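Local coordinates for putative 2-dehydro-3-deoxygalactonokinase (PDB 3T69), which probably catalyses the ATP-dependent phosphorylation of 2-dehydro-3-deoxy-D-galactonate to its 6-phosphate, a step in the breakdown of D-galactonate, at residues I101-D105 / R106-I110; T50-D53 / G54-A58; T87-A90 / L91-A95. One frame throughout, in Å; residues are numbered along the deposited sequence.

All three contacts are local: a helix with one buried and one exposed side (contact 2), a turn leaving a short strand (contact 3) and a hairpin loop (contact 1), in that order along the chain. Contacts 1 and 2 meet directly, Arg106 CZ lying 3.4 Å from Leu56 CD1, and their centres are about 14 Å apart. Contact 3 touches neither, its nearest atoms about 6 Å from contact 1 and about 16 Å from contact 2. The protein belongs to the ASKHA kinases, which generally bind ATP between two domains. The helix of contact 2 packs on strand 9-14, the start of a hairpin whose turn in such kinases usually faces the nucleotide phosphates.

Contact 1: residues I101-D105 / R106-I110; sequences IPDVD and RDIRI
Arg106 sets off beside Asp103, the two side chains running the same way, with Arg106 CG 3.3 Å from Asp103 OD2. A chi1 of -171° swings the Asp103 carboxylate beside its own carbonyl carbon and toward Arg106. Its OD1 receives the amide of Asp105, an Asx turn, though the bond is weak. The guanidinium travels on past the carboxylate: NH1 of Arg106 is hydrogen-bonded to the carbonyls of Leu65 and Pro62, while its NE stays 4.7 Å from Asp103 OD2. Ile108 comes next, where the chain has become a strand. Its carbonyl O accepts the amide N of Ile101 at 2.8 Å, and its CG2 rests 4.0 Å from Ile101 CB. Arg109 points away from residues 101-105 and forms a side-on salt bridge with Asp107, NE to OD1 and NH2 to OD2. Ile110 closes the row, its CD1 meeting Ile101 CD1 at 3.8 Å where the two side chains cross at a slant. Branched isoleucines suit these buried positions, and aspartates suit a turn that is partly or fully open to solvent. The face carrying Ile101, Ile108 and Ile110 is thus apolar, while the opposite side at Asp107 and Arg109 and the turn are polar. Asp103 may still ease the positive charge of Arg106 through space, although the direct bonds of that guanidinium go to neutral carbonyls.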
# COMPACT_ATOMS: atom_id res chain seq x y z
N ILE B 101 20.54 26.41 -14.03
CA ILE B 101 21.59 25.42 -14.22
C ILE B 101 22.72 26.08 -15.00
O ILE B 101 22.49 26.60 -16.10
CB ILE B 101 21.06 24.15 -14.94
CG1 ILE B 101 19.89 23.62 -14.11
CG2 ILE B 101 22.19 23.13 -15.20
CD1 ILE B 101 19.67 22.21 -14.21
N PRO B 102 23.92 26.15 -14.40
CA PRO B 102 24.99 26.89 -15.06
C PRO B 102 25.25 26.31 -16.46
O PRO B 102 25.30 25.11 -16.63
CB PRO B 102 26.20 26.67 -14.12
CG PRO B 102 25.61 26.36 -12.80
CD PRO B 102 24.37 25.56 -13.12
N ASP B 103 25.37 27.18 -17.45
CA ASP B 103 25.75 26.76 -18.80
C ASP B 103 26.14 28.02 -19.59
O ASP B 103 25.45 29.03 -19.54
CB ASP B 103 24.61 25.97 -19.49
CG ASP B 103 25.06 25.32 -20.82
OD1 ASP B 103 26.28 25.30 -21.11
OD2 ASP B 103 24.21 24.83 -21.59
N VAL B 104 27.27 27.97 -20.27
CA VAL B 104 27.71 29.15 -21.00
C VAL B 104 26.87 29.31 -22.31
O VAL B 104 26.54 30.43 -22.73
CB VAL B 104 29.26 29.15 -21.23
CG1 VAL B 104 29.78 27.76 -21.72
CG2 VAL B 104 29.69 30.25 -22.19
N ASP B 105 26.47 28.18 -22.89
CA ASP B 105 25.69 28.12 -24.12
C ASP B 105 24.22 28.41 -24.07
O ASP B 105 23.64 28.78 -25.10
CB ASP B 105 25.90 26.78 -24.80
CG ASP B 105 27.29 26.61 -25.24
OD1 ASP B 105 27.63 25.54 -25.76
OD2 ASP B 105 28.04 27.60 -25.05
N ARG B 106 23.58 28.19 -22.92
CA ARG B 106 22.15 28.46 -22.80
C ARG B 106 21.72 28.76 -21.42
O ARG B 106 22.36 28.31 -20.45
CB ARG B 106 21.26 27.36 -23.34
CG ARG B 106 21.93 26.05 -23.66
CD ARG B 106 20.88 25.10 -24.09
NE ARG B 106 21.33 24.30 -25.21
CZ ARG B 106 20.83 24.38 -26.45
NH1 ARG B 106 19.86 25.27 -26.74
NH2 ARG B 106 21.30 23.56 -27.39
N ASP B 107 20.63 29.53 -21.37
CA ASP B 107 20.02 29.96 -20.15
C ASP B 107 18.98 28.92 -19.77
O ASP B 107 17.87 28.90 -20.31
CB ASP B 107 19.41 31.34 -20.32
CG ASP B 107 18.73 31.85 -19.06
OD1 ASP B 107 18.30 31.05 -18.19
OD2 ASP B 107 18.56 33.06 -18.92
N ILE B 108 19.36 28.05 -18.85
CA ILE B 108 18.55 26.90 -18.41
C ILE B 108 18.07 27.21 -17.00
O ILE B 108 18.88 27.38 -16.08
CB ILE B 108 19.40 25.59 -18.38
CG1 ILE B 108 20.12 25.36 -19.70
CG2 ILE B 108 18.55 24.37 -18.07
CD1 ILE B 108 20.69 23.96 -19.87
N ARG B 109 16.75 27.26 -16.83
CA ARG B 109 16.13 27.38 -15.51
C ARG B 109 15.18 26.23 -15.21
O ARG B 109 14.49 25.73 -16.11
CB ARG B 109 15.33 28.67 -15.43
CG ARG B 109 15.92 29.82 -16.19
CD ARG B 109 16.51 30.82 -15.25
NE ARG B 109 17.17 31.93 -15.93
CZ ARG B 109 16.81 33.20 -15.79
NH1 ARG B 109 15.79 33.53 -15.02
NH2 ARG B 109 17.48 34.13 -16.43
N ILE B 110 15.10 25.88 -13.93
CA ILE B 110 14.09 24.96 -13.38
C ILE B 110 13.18 25.68 -12.38
O ILE B 110 13.67 26.35 -11.48
CB ILE B 110 14.70 23.82 -12.57
CG1 ILE B 110 15.84 23.19 -13.32
CG2 ILE B 110 13.61 22.81 -12.23
CD1 ILE B 110 16.07 21.73 -12.95

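Contact 2: residues T50-D53 / G54-A58; sequences TILD and GHLAA
Gly54 and Thr50 begin the ladder of backbone hydrogen bonds that runs through this piece of alpha helix, each amide reaching back four residues. Gly54 N meets Thr50 O at 3.1 Å. His55 N bonds in the same way to Ile51 O and Leu56 N to Leu52 O, and Ala57 N lies 2.8 Å from Asp53 O.

Apolar contacts follow the buried side. Leu52 and Leu56, one turn apart, lie alongside and point the same way, with CD1 of Leu52 4.2 Å from CG of Leu56. Leu52 has CG anti to its backbone N (chi1 -175°), which carries its forked end along the helix toward Leu56. Leucine fits here because it branches at CG, one carbon out from CB, so that its two methyls can spread over the sheet without crowding the helix backbone.

The aromatic contact lies beside this pair. His55 runs next to Ile51, and its ring turns an edge to that residue: CD2 of His55 is 3.3 Å from the carbonyl O of Ile51 and 3.9 Å from its CG2, which lies in the ring plane. Both ring nitrogens have partners beyond the helix, ND1 with Arg34 and NE2 with Glu38, and Phe19 stacks on the ring. These ties satisfy both nitrogens of a buried imidazole and should fix the rotation of its ring.

Thr50, Asp53 and Ala57 belong to the exposed side, where polar or small residues are well tolerated. Toward the protein, the helix packs against the sheet: Leu52 touches Val12 of strand 9-14 and Ile69 of strand 67-71, Leu56 rests on Ile67 and on Arg106 of contact 1, and His55 reaches Ser36 of strand 30-36.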
# COMPACT_ATOMS: atom_id res chain seq x y z
N THR B 50 23.10 15.20 -20.48
CA THR B 50 23.18 14.42 -21.67
C THR B 50 21.82 14.10 -22.27
O THR B 50 21.65 14.15 -23.47
CB THR B 50 23.89 13.12 -21.31
OG1 THR B 50 25.22 13.17 -21.77
CG2 THR B 50 23.21 11.96 -21.92
N ILE B 51 20.85 13.78 -21.46
CA ILE B 51 19.55 13.49 -22.00
C ILE B 51 18.97 14.71 -22.67
O ILE B 51 18.34 14.61 -23.70
CB ILE B 51 18.61 13.03 -20.91
CG1 ILE B 51 19.10 11.71 -20.36
CG2 ILE B 51 17.23 12.84 -21.44
CD1 ILE B 51 18.53 11.42 -19.08
N LEU B 52 19.16 15.85 -22.06
CA LEU B 52 18.67 17.11 -22.59
C LEU B 52 19.37 17.50 -23.90
O LEU B 52 18.72 18.07 -24.79
CB LEU B 52 18.81 18.21 -21.56
CG LEU B 52 18.25 19.59 -21.89
CD1 LEU B 52 16.90 19.56 -22.62
CD2 LEU B 52 18.11 20.31 -20.59
N ASP B 53 20.67 17.22 -24.01
CA ASP B 53 21.41 17.57 -25.23
C ASP B 53 21.01 16.68 -26.42
O ASP B 53 20.84 17.18 -27.54
CB ASP B 53 22.93 17.64 -24.98
CG ASP B 53 23.33 18.91 -24.21
OD1 ASP B 53 22.56 19.91 -24.25
OD2 ASP B 53 24.40 18.93 -23.57
N GLY B 54 20.82 15.38 -26.14
CA GLY B 54 20.32 14.39 -27.10
C GLY B 54 19.02 14.81 -27.75
O GLY B 54 18.93 14.95 -28.97
N HIS B 55 18.00 15.05 -26.95
CA HIS B 55 16.71 15.53 -27.47
C HIS B 55 16.78 16.84 -28.24
O HIS B 55 16.00 17.07 -29.20
CB HIS B 55 15.68 15.58 -26.36
CG HIS B 55 15.21 14.22 -25.97
ND1 HIS B 55 14.35 13.48 -26.75
CD2 HIS B 55 15.53 13.43 -24.91
CE1 HIS B 55 14.13 12.31 -26.18
NE2 HIS B 55 14.83 12.26 -25.06
N LEU B 56 17.72 17.69 -27.84
CA LEU B 56 17.94 18.97 -28.48
C LEU B 56 18.59 18.80 -29.83
O LEU B 56 18.17 19.47 -30.78
CB LEU B 56 18.78 19.90 -27.59
CG LEU B 56 18.05 20.68 -26.48
CD1 LEU B 56 19.03 21.62 -25.78
CD2 LEU B 56 16.82 21.46 -26.96
N ALA B 57 19.59 17.92 -29.91
CA ALA B 57 20.22 17.60 -31.18
C ALA B 57 19.15 17.02 -32.14
O ALA B 57 18.94 17.53 -33.26
CB ALA B 57 21.37 16.60 -30.98
N ALA B 58 18.45 16.00 -31.64
CA ALA B 58 17.41 15.36 -32.40
C ALA B 58 16.58 16.39 -33.16
O ALA B 58 16.57 16.37 -34.40
CB ALA B 58 16.54 14.51 -31.50

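Contact 3: residues T87-A90 / L91-A95; sequences TPAA and LAEIA
Ala90 and Glu93 grip each other twice where strand 89-90 ends and the chain turns. The backbone bond runs from Glu93 N to Ala90 O at 2.9 Å and closes a type I beta turn. The side chain answers in the other direction: Glu93 OE1 takes the amide N of Ala90 at 3.3 Å, on its anti side. With CG beside the backbone N (chi1 -63°) and the rest of the chain extended, Glu93 folds back over the strand end, its CG 4.0 Å from Ala90 CB. Alanine suits this place, since its methyl is small enough for the glutamate chain to pass. The tightly packed side of the turn faces the protein, where the buried Leu91 packs on Val163 and Ala136, and Ile94 on Ile85 and Leu111. Toward solvent lie the exposed Ala92 and the partly exposed pair of Ala90 and Glu93, which is held by hydrogen bonds rather than by burial. The carboxylate of Glu93 accepts the amide of Ala90 while its own amide bonds back to Ala90 O. Side chain and backbone of one residue are so tied to the same alanine, which should hold the carboxylate over the end of the strand.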
# COMPACT_ATOMS: atom_id res chain seq x y z
N THR B 87 2.79 27.67 0.59
CA THR B 87 1.41 27.96 0.33
C THR B 87 0.87 28.67 1.54
O THR B 87 1.29 28.43 2.63
CB THR B 87 0.59 26.67 0.16
OG1 THR B 87 0.71 25.86 1.35
CG2 THR B 87 1.05 25.90 -1.04
N PRO B 88 -0.11 29.55 1.37
CA PRO B 88 -0.71 29.92 0.10
C PRO B 88 0.32 30.68 -0.72
O PRO B 88 1.16 31.39 -0.16
CB PRO B 88 -1.87 30.85 0.51
CG PRO B 88 -2.05 30.59 2.02
CD PRO B 88 -0.65 30.34 2.49
N ALA B 89 0.26 30.49 -2.03
CA ALA B 89 1.24 31.01 -2.90
C ALA B 89 0.51 31.50 -4.12
O ALA B 89 -0.35 30.79 -4.68
CB ALA B 89 2.23 29.92 -3.30
N ALA B 90 0.86 32.71 -4.53
CA ALA B 90 0.35 33.24 -5.79
C ALA B 90 1.09 32.55 -6.93
O ALA B 90 2.32 32.59 -7.01
CB ALA B 90 0.56 34.76 -5.83
N LEU B 91 0.35 31.91 -7.82
CA LEU B 91 0.94 31.28 -9.03
C LEU B 91 1.90 32.16 -9.81
O LEU B 91 2.80 31.66 -10.45
CB LEU B 91 -0.17 30.86 -9.97
CG LEU B 91 -0.90 29.51 -9.80
CD1 LEU B 91 -0.39 28.68 -8.66
CD2 LEU B 91 -2.43 29.68 -9.75
N ALA B 92 1.69 33.47 -9.78
CA ALA B 92 2.54 34.40 -10.51
C ALA B 92 3.94 34.58 -9.89
O ALA B 92 4.82 35.18 -10.52
CB ALA B 92 1.82 35.78 -10.65
N GLU B 93 4.14 34.05 -8.67
CA GLU B 93 5.46 34.11 -8.01
C GLU B 93 6.42 33.08 -8.61
O GLU B 93 7.63 33.22 -8.50
CB GLU B 93 5.37 33.77 -6.53
CG GLU B 93 4.55 34.63 -5.54
CD GLU B 93 4.72 34.03 -4.07
OE1 GLU B 93 3.71 33.74 -3.33
OE2 GLU B 93 5.91 33.82 -3.68
N ILE B 94 5.89 32.03 -9.24
CA ILE B 94 6.71 30.87 -9.60
C ILE B 94 7.89 31.17 -10.49
O ILE B 94 9.02 30.84 -10.12
CB ILE B 94 5.87 29.69 -10.20
CG1 ILE B 94 4.96 29.09 -9.17
CG2 ILE B 94 6.76 28.59 -10.82
CD1 ILE B 94 3.89 28.22 -9.82
N ALA B 95 7.64 31.75 -11.67
CA ALA B 95 8.69 32.04 -12.68
C ALA B 95 9.85 32.89 -12.08
O ALA B 95 11.02 32.64 -12.34
CB ALA B 95 8.08 32.73 -13.84